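Local coordinates for HTLV-2 integrase catalytic core domain (Human T-cell leukemia virus 2, PDB 6QBT), which forms the catalytic core of a retroviral integrase, the enzyme that inserts viral DNA into the host genome, and binds magnesium, at residues 13-21 against 109-120; 30-38 against 149-157. All blocks are in the same frame, centred on the assembly; numbering follows the deposited sequence.

Contact 1. Residues 13-21 against 109-120. With MG (magnesium ion), chain B.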
loop_
_atom_site.group_PDB
_atom_site.type_symbol
_atom_site.label_atom_id
_atom_site.label_comp_id
_atom_site.label_asym_id
_atom_site.label_seq_id
_atom_site.Cartn_x
_atom_site.Cartn_y
_atom_site.Cartn_z
ATOM N N ASP A 13 -7.599 21.146 -0.955
ATOM C CA ASP A 13 -8.374 21.772 -2.014
ATOM C C ASP A 13 -8.433 20.798 -3.194
ATOM O O ASP A 13 -7.672 19.816 -3.266
ATOM C CB ASP A 13 -7.753 23.116 -2.429
ATOM C CG ASP A 13 -8.695 24.001 -3.270
ATOM O OD1 ASP A 13 -9.928 23.789 -3.379
ATOM O OD2 ASP A 13 -8.196 24.958 -3.864
ATOM N N VAL A 14 -9.353 21.064 -4.111
ATOM C CA VAL A 14 -9.373 20.384 -5.365
ATOM C C VAL A 14 -8.767 21.323 -6.410
ATOM O O VAL A 14 -9.151 22.477 -6.491
ATOM C CB VAL A 14 -10.804 19.959 -5.714
ATOM C CG1 VAL A 14 -10.878 19.459 -7.143
ATOM C CG2 VAL A 14 -11.265 18.856 -4.752
ATOM N N THR A 15 -7.813 20.825 -7.198
ATOM C CA THR A 15 -7.302 21.564 -8.355
ATOM C C THR A 15 -7.618 20.777 -9.631
ATOM O O THR A 15 -7.903 19.602 -9.558
ATOM C CB THR A 15 -5.796 21.899 -8.241
ATOM O OG1 THR A 15 -5.421 22.711 -9.360
ATOM C CG2 THR A 15 -4.929 20.656 -8.224
ATOM N N HIS A 16 -7.567 21.431 -10.785
ATOM C CA HIS A 16 -8.050 20.842 -12.005
ATOM C C HIS A 16 -6.889 20.591 -12.930
ATOM O O HIS A 16 -5.903 21.306 -12.867
ATOM C CB HIS A 16 -9.132 21.710 -12.602
ATOM C CG HIS A 16 -10.366 21.764 -11.754
ATOM N ND1 HIS A 16 -10.534 22.684 -10.736
ATOM C CD2 HIS A 16 -11.461 20.971 -11.725
ATOM C CE1 HIS A 16 -11.688 22.468 -10.129
ATOM N NE2 HIS A 16 -12.271 21.434 -10.711
ATOM N N TYR A 17 -6.958 19.498 -13.697
ATOM C CA TYR A 17 -5.882 19.090 -14.610
ATOM C C TYR A 17 -6.466 18.521 -15.899
ATOM O O TYR A 17 -7.082 17.466 -15.877
ATOM C CB TYR A 17 -4.952 18.072 -13.971
ATOM C CG TYR A 17 -3.769 17.777 -14.846
ATOM C CD1 TYR A 17 -2.690 18.660 -14.904
ATOM C CD2 TYR A 17 -3.739 16.651 -15.663
ATOM C CE1 TYR A 17 -1.602 18.417 -15.728
ATOM C CE2 TYR A 17 -2.650 16.384 -16.492
ATOM C CZ TYR A 17 -1.584 17.268 -16.519
ATOM O OH TYR A 17 -0.507 17.020 -17.321
ATOM N N LYS A 18 -6.252 19.234 -17.004
ATOM C CA LYS A 18 -6.780 18.880 -18.316
ATOM C C LYS A 18 -5.850 17.856 -18.956
ATOM O O LYS A 18 -4.659 18.104 -19.080
ATOM C CB LYS A 18 -6.869 20.121 -19.220
ATOM C CG LYS A 18 -8.262 20.457 -19.723
ATOM C CD LYS A 18 -8.249 21.370 -20.943
ATOM C CE LYS A 18 -9.628 21.377 -21.579
ATOM N NZ LYS A 18 -9.649 22.198 -22.814
ATOM N N TYR A 19 -6.379 16.702 -19.340
ATOM C CA TYR A 19 -5.597 15.684 -20.046
ATOM C C TYR A 19 -6.544 15.034 -21.041
ATOM O O TYR A 19 -7.601 14.530 -20.656
ATOM C CB TYR A 19 -5.008 14.652 -19.060
ATOM C CG TYR A 19 -4.286 13.458 -19.694
ATOM C CD1 TYR A 19 -2.995 13.587 -20.253
ATOM C CD2 TYR A 19 -4.888 12.187 -19.732
ATOM C CE1 TYR A 19 -2.332 12.479 -20.828
ATOM C CE2 TYR A 19 -4.243 11.078 -20.294
ATOM C CZ TYR A 19 -2.968 11.220 -20.837
ATOM O OH TYR A 19 -2.351 10.111 -21.394
ATOM N N LYS A 20 -6.166 15.088 -22.314
ATOM C CA LYS A 20 -6.942 14.539 -23.418
ATOM C C LYS A 20 -8.388 15.033 -23.426
ATOM O O LYS A 20 -9.320 14.248 -23.505
ATOM C CB LYS A 20 -6.866 13.013 -23.392
ATOM C CG LYS A 20 -5.433 12.542 -23.432
ATOM C CD LYS A 20 -5.284 11.117 -23.899
ATOM C CE LYS A 20 -3.858 10.927 -24.384
ATOM N NZ LYS A 20 -3.641 9.557 -24.890
ATOM N N LYS A 21 -8.543 16.352 -23.310
ATOM C CA LYS A 21 -9.838 17.019 -23.347
ATOM C C LYS A 21 -10.778 16.644 -22.195
ATOM O O LYS A 21 -11.970 16.856 -22.312
ATOM C CB LYS A 21 -10.543 16.765 -24.688
ATOM C CG LYS A 21 -9.709 17.065 -25.924
ATOM C CD LYS A 21 -10.180 16.243 -27.133
ATOM C CE LYS A 21 -10.027 16.979 -28.456
ATOM N NZ LYS A 21 -8.716 17.673 -28.588
ATOM N N ASN A 109 0.301 22.020 -5.552
ATOM C CA ASN A 109 -0.319 21.792 -6.865
ATOM C C ASN A 109 0.682 21.942 -7.984
ATOM O O ASN A 109 0.781 21.063 -8.842
ATOM C CB ASN A 109 -1.455 22.770 -7.134
ATOM C CG ASN A 109 -2.674 22.533 -6.246
ATOM O OD1 ASN A 109 -2.814 21.485 -5.608
ATOM N ND2 ASN A 109 -3.574 23.506 -6.221
ATOM N N GLY A 110 1.425 23.044 -7.959
ATOM C CA GLY A 110 2.384 23.371 -9.015
ATOM C C GLY A 110 3.506 22.356 -9.087
ATOM O O GLY A 110 3.927 21.959 -10.163
ATOM N N ILE A 111 3.977 21.897 -7.937
ATOM C CA ILE A 111 5.060 20.923 -7.929
ATOM C C ILE A 111 4.532 19.564 -8.457
ATOM O O ILE A 111 5.184 18.893 -9.305
ATOM C CB ILE A 111 5.692 20.806 -6.521
ATOM C CG1 ILE A 111 6.327 22.150 -6.130
ATOM C CG2 ILE A 111 6.733 19.685 -6.478
ATOM C CD1 ILE A 111 6.464 22.343 -4.642
ATOM N N ILE A 112 3.337 19.192 -7.990
ATOM C CA ILE A 112 2.661 17.995 -8.491
ATOM C C ILE A 112 2.513 18.054 -10.010
ATOM O O ILE A 112 2.962 17.131 -10.692
ATOM C CB ILE A 112 1.293 17.772 -7.821
ATOM C CG1 ILE A 112 1.491 17.394 -6.355
ATOM C CG2 ILE A 112 0.508 16.677 -8.541
ATOM C CD1 ILE A 112 2.237 16.074 -6.160
ATOM N N LYS A 113 1.946 19.150 -10.529
ATOM C CA LYS A 113 1.711 19.266 -11.956
ATOM C C LYS A 113 2.993 19.224 -12.777
ATOM O O LYS A 113 3.005 18.611 -13.839
ATOM C CB LYS A 113 0.861 20.495 -12.300
ATOM C CG LYS A 113 -0.572 20.352 -11.802
ATOM C CD LYS A 113 -1.449 21.539 -12.170
ATOM C CE LYS A 113 -2.804 21.385 -11.467
ATOM N NZ LYS A 113 -3.754 22.522 -11.659
ATOM N N ASN A 114 4.071 19.826 -12.287
ATOM C CA ASN A 114 5.351 19.743 -13.001
ATOM C C ASN A 114 5.880 18.309 -13.046
ATOM O O ASN A 114 6.382 17.888 -14.086
ATOM C CB ASN A 114 6.408 20.688 -12.429
ATOM C CG ASN A 114 6.241 22.126 -12.917
ATOM O OD1 ASN A 114 5.158 22.562 -13.342
ATOM N ND2 ASN A 114 7.318 22.876 -12.855
ATOM N N LEU A 115 5.752 17.552 -11.946
ATOM C CA LEU A 115 6.203 16.157 -11.941
ATOM C C LEU A 115 5.303 15.298 -12.833
ATOM O O LEU A 115 5.802 14.483 -13.630
ATOM C CB LEU A 115 6.252 15.587 -10.517
ATOM C CG LEU A 115 7.467 16.030 -9.691
ATOM C CD1 LEU A 115 7.247 15.708 -8.217
ATOM C CD2 LEU A 115 8.766 15.421 -10.220
ATOM N N LEU A 116 3.996 15.509 -12.715
ATOM C CA LEU A 116 3.004 14.848 -13.564
ATOM C C LEU A 116 3.278 15.059 -15.068
ATOM O O LEU A 116 3.273 14.094 -15.848
ATOM C CB LEU A 116 1.613 15.370 -13.196
ATOM C CG LEU A 116 0.335 14.784 -13.768
ATOM C CD1 LEU A 116 0.168 13.334 -13.355
ATOM C CD2 LEU A 116 -0.841 15.577 -13.236
ATOM N N ASN A 117 3.544 16.299 -15.472
ATOM C CA ASN A 117 3.910 16.582 -16.869
ATOM C C ASN A 117 5.198 15.893 -17.308
ATOM O O ASN A 117 5.281 15.366 -18.418
ATOM C CB ASN A 117 4.039 18.086 -17.113
ATOM C CG ASN A 117 2.707 18.809 -17.022
ATOM O OD1 ASN A 117 1.642 18.216 -17.175
ATOM N ND2 ASN A 117 2.761 20.097 -16.774
ATOM N N LYS A 118 6.197 15.888 -16.438
ATOM C CA LYS A 118 7.468 15.271 -16.766
ATOM C C LYS A 118 7.268 13.772 -16.969
ATOM O O LYS A 118 7.726 13.212 -17.956
ATOM C CB LYS A 118 8.467 15.543 -15.667
ATOM C CG LYS A 118 9.881 15.081 -16.000
ATOM C CD LYS A 118 10.495 14.280 -14.843
ATOM C CE LYS A 118 11.783 13.558 -15.241
ATOM N NZ LYS A 118 11.891 12.280 -14.464
ATOM N N TYR A 119 6.545 13.126 -16.055
ATOM C CA TYR A 119 6.278 11.691 -16.195
ATOM C C TYR A 119 5.406 11.339 -17.421
ATOM O O TYR A 119 5.584 10.269 -18.019
ATOM C CB TYR A 119 5.689 11.097 -14.895
ATOM C CG TYR A 119 6.734 10.898 -13.811
ATOM C CD1 TYR A 119 7.827 10.034 -14.005
ATOM C CD2 TYR A 119 6.631 11.565 -12.586
ATOM C CE1 TYR A 119 8.787 9.859 -13.015
ATOM C CE2 TYR A 119 7.589 11.398 -11.595
ATOM C CZ TYR A 119 8.662 10.549 -11.815
ATOM O OH TYR A 119 9.593 10.407 -10.815
ATOM N N LEU A 120 4.481 12.218 -17.803
ATOM C CA LEU A 120 3.684 11.965 -19.012
ATOM C C LEU A 120 4.562 11.948 -20.246
ATOM O O LEU A 120 4.456 11.041 -21.038
ATOM C CB LEU A 120 2.538 12.968 -19.170
ATOM C CG LEU A 120 1.431 12.799 -18.115
ATOM C CD1 LEU A 120 0.534 14.023 -18.132
ATOM C CD2 LEU A 120 0.613 11.535 -18.325
HETATM MG MG MG B . -11.667 24.682 -4.395
#
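Lys113 reaches out from helix 109-120 and its ammonium group grips strand 13-19 at two successive residues. NZ donates to Thr15 OG1 at 2.8 Å, meeting that side chain tip to tip, and to the carbonyl His16 O at 2.7 Å, with the donor tilted 20° from the carbonyl plane. Thr15 holds OG1 out for this with the hydroxyl opposite its own backbone N (chi1 -175°), and the lysine chain is extended beyond CG. Farther along, Tyr17 OH donates to Asn117 OD1, modelled at 2.5 Å, so short that the exact length is doubtful; the amide oxygen lies at the ring edge, in plane, with amide and ring turned 37° apart. This is the RNase H-like fold of retroviral integrases: helix 104-122 packs on the sheet whose central strand, 9-19, presents Asp13. Asp13 OD1 binds the magnesium ion at 2.2 Å, and Asp70 supplies a second ligand. Packing completes the contact. Leu116 CD2 sits 3.6 Å from the centroid of the Tyr17 ring, almost on the ring normal, as a CH-pi contact. Leu120 touches both tyrosines, CD1 at Tyr17 OH and CD2 4.0 Å from Tyr19 CE1, while Thr15 CB rests 3.4 Å from Asn109 ND2.

Contact 2. Residues 30-38 against 149-157; sequences VDTFSGAVS and GKTRWQIHH
Ser34 and His156 make the side-chain hydrogen bond of this contact, OG to ND1 at 2.8 Å, with the hydroxyl at the imidazole edge. At chi1 63° OG stands between its own backbone N and carbonyl carbon, where it also accepts from Ala36 N, an ST turn. His156 NE2 is bonded to Leu61 O, which, together with the serine, fixes how the ring is turned. A weak bond runs from Arg152 NE to Gly35 O at 3.0 Å, bent to 124° at the hydrogen; a water donates to the same carbonyl and accepts from Arg152 NH2. On the helix, Thr151 and Gln154 form a capping box: Thr151 OG1 accepts from Gln154 N, and Thr151 N gives a weak bond back to Gln154 OE1.

Residues 30-38 take in the turn, and the strand ends on each side of it, that joins antiparallel strands 22-31 and 37-42, a beta-hairpin at the sheet margin; the short helix 152-156 packs against it. Asp31 shapes this turn: OD1 takes Phe33 N and Ser34 N from opposite faces of the carboxylate plane, an Asx turn and an Asx motif. Its other oxygen, OD2, lies 3.4 Å from His156 CE1, the carboxylate nearly perpendicular to the ring, and accepts from Asn7 N. That carboxylate might favour a protonated imidazole.

In van der Waals packing, Ile155 CG2 meets Phe33 CE2 at 3.7 Å and also rests on Ser34 CA. The Ala36 methyl packs against the imidazole, CB 3.7 Å from His156 ND1, and Arg152 CB lies on Ala36 CA.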
loop_
_atom_site.group_PDB
_atom_site.type_symbol
_atom_site.label_atom_id
_atom_site.label_comp_id
_atom_site.label_asym_id
_atom_site.label_seq_id
_atom_site.Cartn_x
_atom_site.Cartn_y
_atom_site.Cartn_z
ATOM N N VAL A 30 -2.391 18.301 2.081
ATOM C CA VAL A 30 -0.991 18.502 2.436
ATOM C C VAL A 30 -0.854 18.861 3.913
ATOM O O VAL A 30 -1.609 19.685 4.437
ATOM C CB VAL A 30 -0.295 19.490 1.455
ATOM C CG1 VAL A 30 -1.122 20.715 1.261
ATOM C CG2 VAL A 30 1.118 19.831 1.899
ATOM N N ASP A 31 0.088 18.187 4.580
ATOM C CA ASP A 31 0.337 18.435 5.971
ATOM C C ASP A 31 1.106 19.739 6.097
ATOM O O ASP A 31 2.118 19.923 5.423
ATOM C CB ASP A 31 1.144 17.301 6.546
ATOM C CG ASP A 31 1.257 17.392 8.030
ATOM O OD1 ASP A 31 2.098 18.163 8.522
ATOM O OD2 ASP A 31 0.483 16.703 8.698
ATOM N N THR A 32 0.634 20.630 6.965
ATOM C CA THR A 32 1.220 21.970 7.117
ATOM C C THR A 32 2.552 21.951 7.857
ATOM O O THR A 32 3.232 22.951 7.850
ATOM C CB THR A 32 0.285 22.934 7.887
ATOM O OG1 THR A 32 -0.057 22.356 9.148
ATOM C CG2 THR A 32 -0.990 23.205 7.126
ATOM N N PHE A 33 2.883 20.852 8.537
ATOM C CA PHE A 33 4.131 20.721 9.257
ATOM C C PHE A 33 5.194 20.007 8.400
ATOM O O PHE A 33 6.268 20.514 8.230
ATOM C CB PHE A 33 3.904 19.992 10.625
ATOM C CG PHE A 33 5.171 19.699 11.359
ATOM C CD1 PHE A 33 5.743 20.661 12.222
ATOM C CD2 PHE A 33 5.839 18.491 11.166
ATOM C CE1 PHE A 33 6.951 20.410 12.870
ATOM C CE2 PHE A 33 7.056 18.239 11.808
ATOM C CZ PHE A 33 7.612 19.198 12.665
ATOM N N SER A 34 4.906 18.806 7.905
ATOM C CA SER A 34 5.892 18.018 7.123
ATOM C C SER A 34 5.986 18.441 5.643
ATOM O O SER A 34 6.996 18.182 4.977
ATOM C CB SER A 34 5.526 16.542 7.174
ATOM O OG SER A 34 4.262 16.312 6.552
ATOM N N GLY A 35 4.911 19.057 5.134
ATOM C CA GLY A 35 4.725 19.261 3.699
ATOM C C GLY A 35 4.334 18.002 2.940
ATOM O O GLY A 35 4.217 18.056 1.723
ATOM N N ALA A 36 4.110 16.893 3.642
ATOM C CA ALA A 36 3.754 15.637 2.995
ATOM C C ALA A 36 2.384 15.711 2.326
ATOM O O ALA A 36 1.472 16.379 2.823
ATOM C CB ALA A 36 3.786 14.484 3.996
ATOM N N VAL A 37 2.256 14.992 1.208
ATOM C CA VAL A 37 1.156 15.185 0.280
ATOM C C VAL A 37 0.398 13.921 0.024
ATOM O O VAL A 37 1.002 12.879 -0.122
ATOM C CB VAL A 37 1.679 15.607 -1.127
ATOM C CG1 VAL A 37 0.542 16.094 -1.996
ATOM C CG2 VAL A 37 2.723 16.697 -0.984
ATOM N N SER A 38 -0.913 14.063 -0.152
ATOM C CA SER A 38 -1.731 13.092 -0.877
ATOM C C SER A 38 -2.441 13.751 -2.062
ATOM O O SER A 38 -2.931 14.870 -1.953
ATOM C CB SER A 38 -2.800 12.509 0.028
ATOM O OG SER A 38 -3.550 11.523 -0.660
ATOM N N GLY A 149 17.180 19.362 4.718
ATOM C CA GLY A 149 17.833 18.191 4.134
ATOM C C GLY A 149 17.025 16.889 4.203
ATOM O O GLY A 149 17.581 15.824 3.987
ATOM N N LYS A 150 15.719 16.956 4.459
ATOM C CA LYS A 150 14.903 15.739 4.612
ATOM C C LYS A 150 13.806 15.695 3.598
ATOM O O LYS A 150 13.395 16.698 3.073
ATOM C CB LYS A 150 14.295 15.648 6.015
ATOM C CG LYS A 150 15.303 15.518 7.153
ATOM C CD LYS A 150 14.724 16.135 8.412
ATOM C CE LYS A 150 15.644 16.027 9.623
ATOM N NZ LYS A 150 15.776 14.622 10.105
ATOM N N THR A 151 13.307 14.515 3.338
ATOM C CA THR A 151 12.183 14.377 2.486
ATOM C C THR A 151 10.951 14.558 3.357
ATOM O O THR A 151 11.023 14.420 4.580
ATOM C CB THR A 151 12.157 12.996 1.827
ATOM O OG1 THR A 151 11.971 12.003 2.843
ATOM C CG2 THR A 151 13.456 12.749 1.093
ATOM N N ARG A 152 9.830 14.856 2.706
ATOM C CA ARG A 152 8.513 14.942 3.363
ATOM C C ARG A 152 8.178 13.684 4.169
ATOM O O ARG A 152 7.701 13.755 5.300
ATOM C CB ARG A 152 7.440 15.150 2.311
ATOM C CG ARG A 152 7.450 16.536 1.723
ATOM C CD ARG A 152 6.663 16.581 0.424
ATOM N NE ARG A 152 6.591 17.948 -0.113
ATOM C CZ ARG A 152 7.588 18.582 -0.727
ATOM N NH1 ARG A 152 8.779 18.006 -0.893
ATOM N NH2 ARG A 152 7.403 19.814 -1.175
ATOM N N TRP A 153 8.466 12.540 3.564
ATOM C CA TRP A 153 8.279 11.242 4.170
ATOM C C TRP A 153 9.086 11.053 5.450
ATOM O O TRP A 153 8.570 10.505 6.407
ATOM C CB TRP A 153 8.656 10.149 3.161
ATOM C CG TRP A 153 7.871 8.905 3.269
ATOM C CD1 TRP A 153 8.354 7.646 3.513
ATOM C CD2 TRP A 153 6.454 8.766 3.088
ATOM N NE1 TRP A 153 7.325 6.738 3.494
ATOM C CE2 TRP A 153 6.147 7.399 3.254
ATOM C CE3 TRP A 153 5.415 9.666 2.822
ATOM C CZ2 TRP A 153 4.841 6.910 3.161
ATOM C CZ3 TRP A 153 4.111 9.163 2.710
ATOM C CH2 TRP A 153 3.847 7.806 2.884
ATOM N N GLN A 154 10.351 11.470 5.447
ATOM C CA GLN A 154 11.195 11.383 6.626
ATOM C C GLN A 154 10.676 12.287 7.726
ATOM O O GLN A 154 10.654 11.869 8.873
ATOM C CB GLN A 154 12.641 11.752 6.305
ATOM C CG GLN A 154 13.356 10.705 5.478
ATOM C CD GLN A 154 14.560 11.234 4.688
ATOM O OE1 GLN A 154 15.135 12.292 4.988
ATOM N NE2 GLN A 154 14.916 10.503 3.630
ATOM N N ILE A 155 10.239 13.507 7.390
ATOM C CA ILE A 155 9.721 14.422 8.415
ATOM C C ILE A 155 8.399 13.911 8.939
ATOM O O ILE A 155 8.138 14.010 10.125
ATOM C CB ILE A 155 9.582 15.870 7.925
ATOM C CG1 ILE A 155 10.975 16.442 7.634
ATOM C CG2 ILE A 155 8.933 16.771 8.991
ATOM C CD1 ILE A 155 10.957 17.786 6.956
ATOM N N HIS A 156 7.578 13.355 8.062
ATOM C CA HIS A 156 6.230 12.964 8.437
ATOM C C HIS A 156 6.165 11.724 9.313
ATOM O O HIS A 156 5.371 11.711 10.236
ATOM C CB HIS A 156 5.359 12.740 7.186
ATOM C CG HIS A 156 3.894 12.805 7.457
ATOM N ND1 HIS A 156 3.237 13.997 7.650
ATOM C CD2 HIS A 156 2.967 11.831 7.590
ATOM C CE1 HIS A 156 1.962 13.755 7.881
ATOM N NE2 HIS A 156 1.771 12.447 7.859
ATOM N N HIS A 157 7.010 10.717 9.047
ATOM C CA HIS A 157 6.863 9.351 9.596
ATOM C C HIS A 157 7.950 8.945 10.583
ATOM O O HIS A 157 8.651 9.794 11.148
ATOM C CB HIS A 157 6.814 8.319 8.436
ATOM C CG HIS A 157 5.543 8.349 7.644
ATOM N ND1 HIS A 157 4.304 8.075 8.197
ATOM C CD2 HIS A 157 5.314 8.623 6.337
ATOM C CE1 HIS A 157 3.368 8.182 7.263
ATOM N NE2 HIS A 157 3.955 8.527 6.127
HETATM O O HOH W 1 4.335 20.177 -0.017
#

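In the fold
From the N terminus, strand 9-19 comes first and gives contact 1 its strand side; the chain then turns back into strand 22-31 and through the hairpin turn that opens contact 2. After helix 47-61, the remaining strands and the intervening helices, helix 104-122 returns to close the loop of contact 1. Helix 128-142 follows, and residues 149-157, at the end of the modelled chain, close contact 2. The segments alternate, so the two loops cross. Both contacts reach neighbouring strands of one sheet, their centres about 20 Å apart: contact 1 ties the central strand to a long helix, contact 2 the margin hairpin to the last short helix.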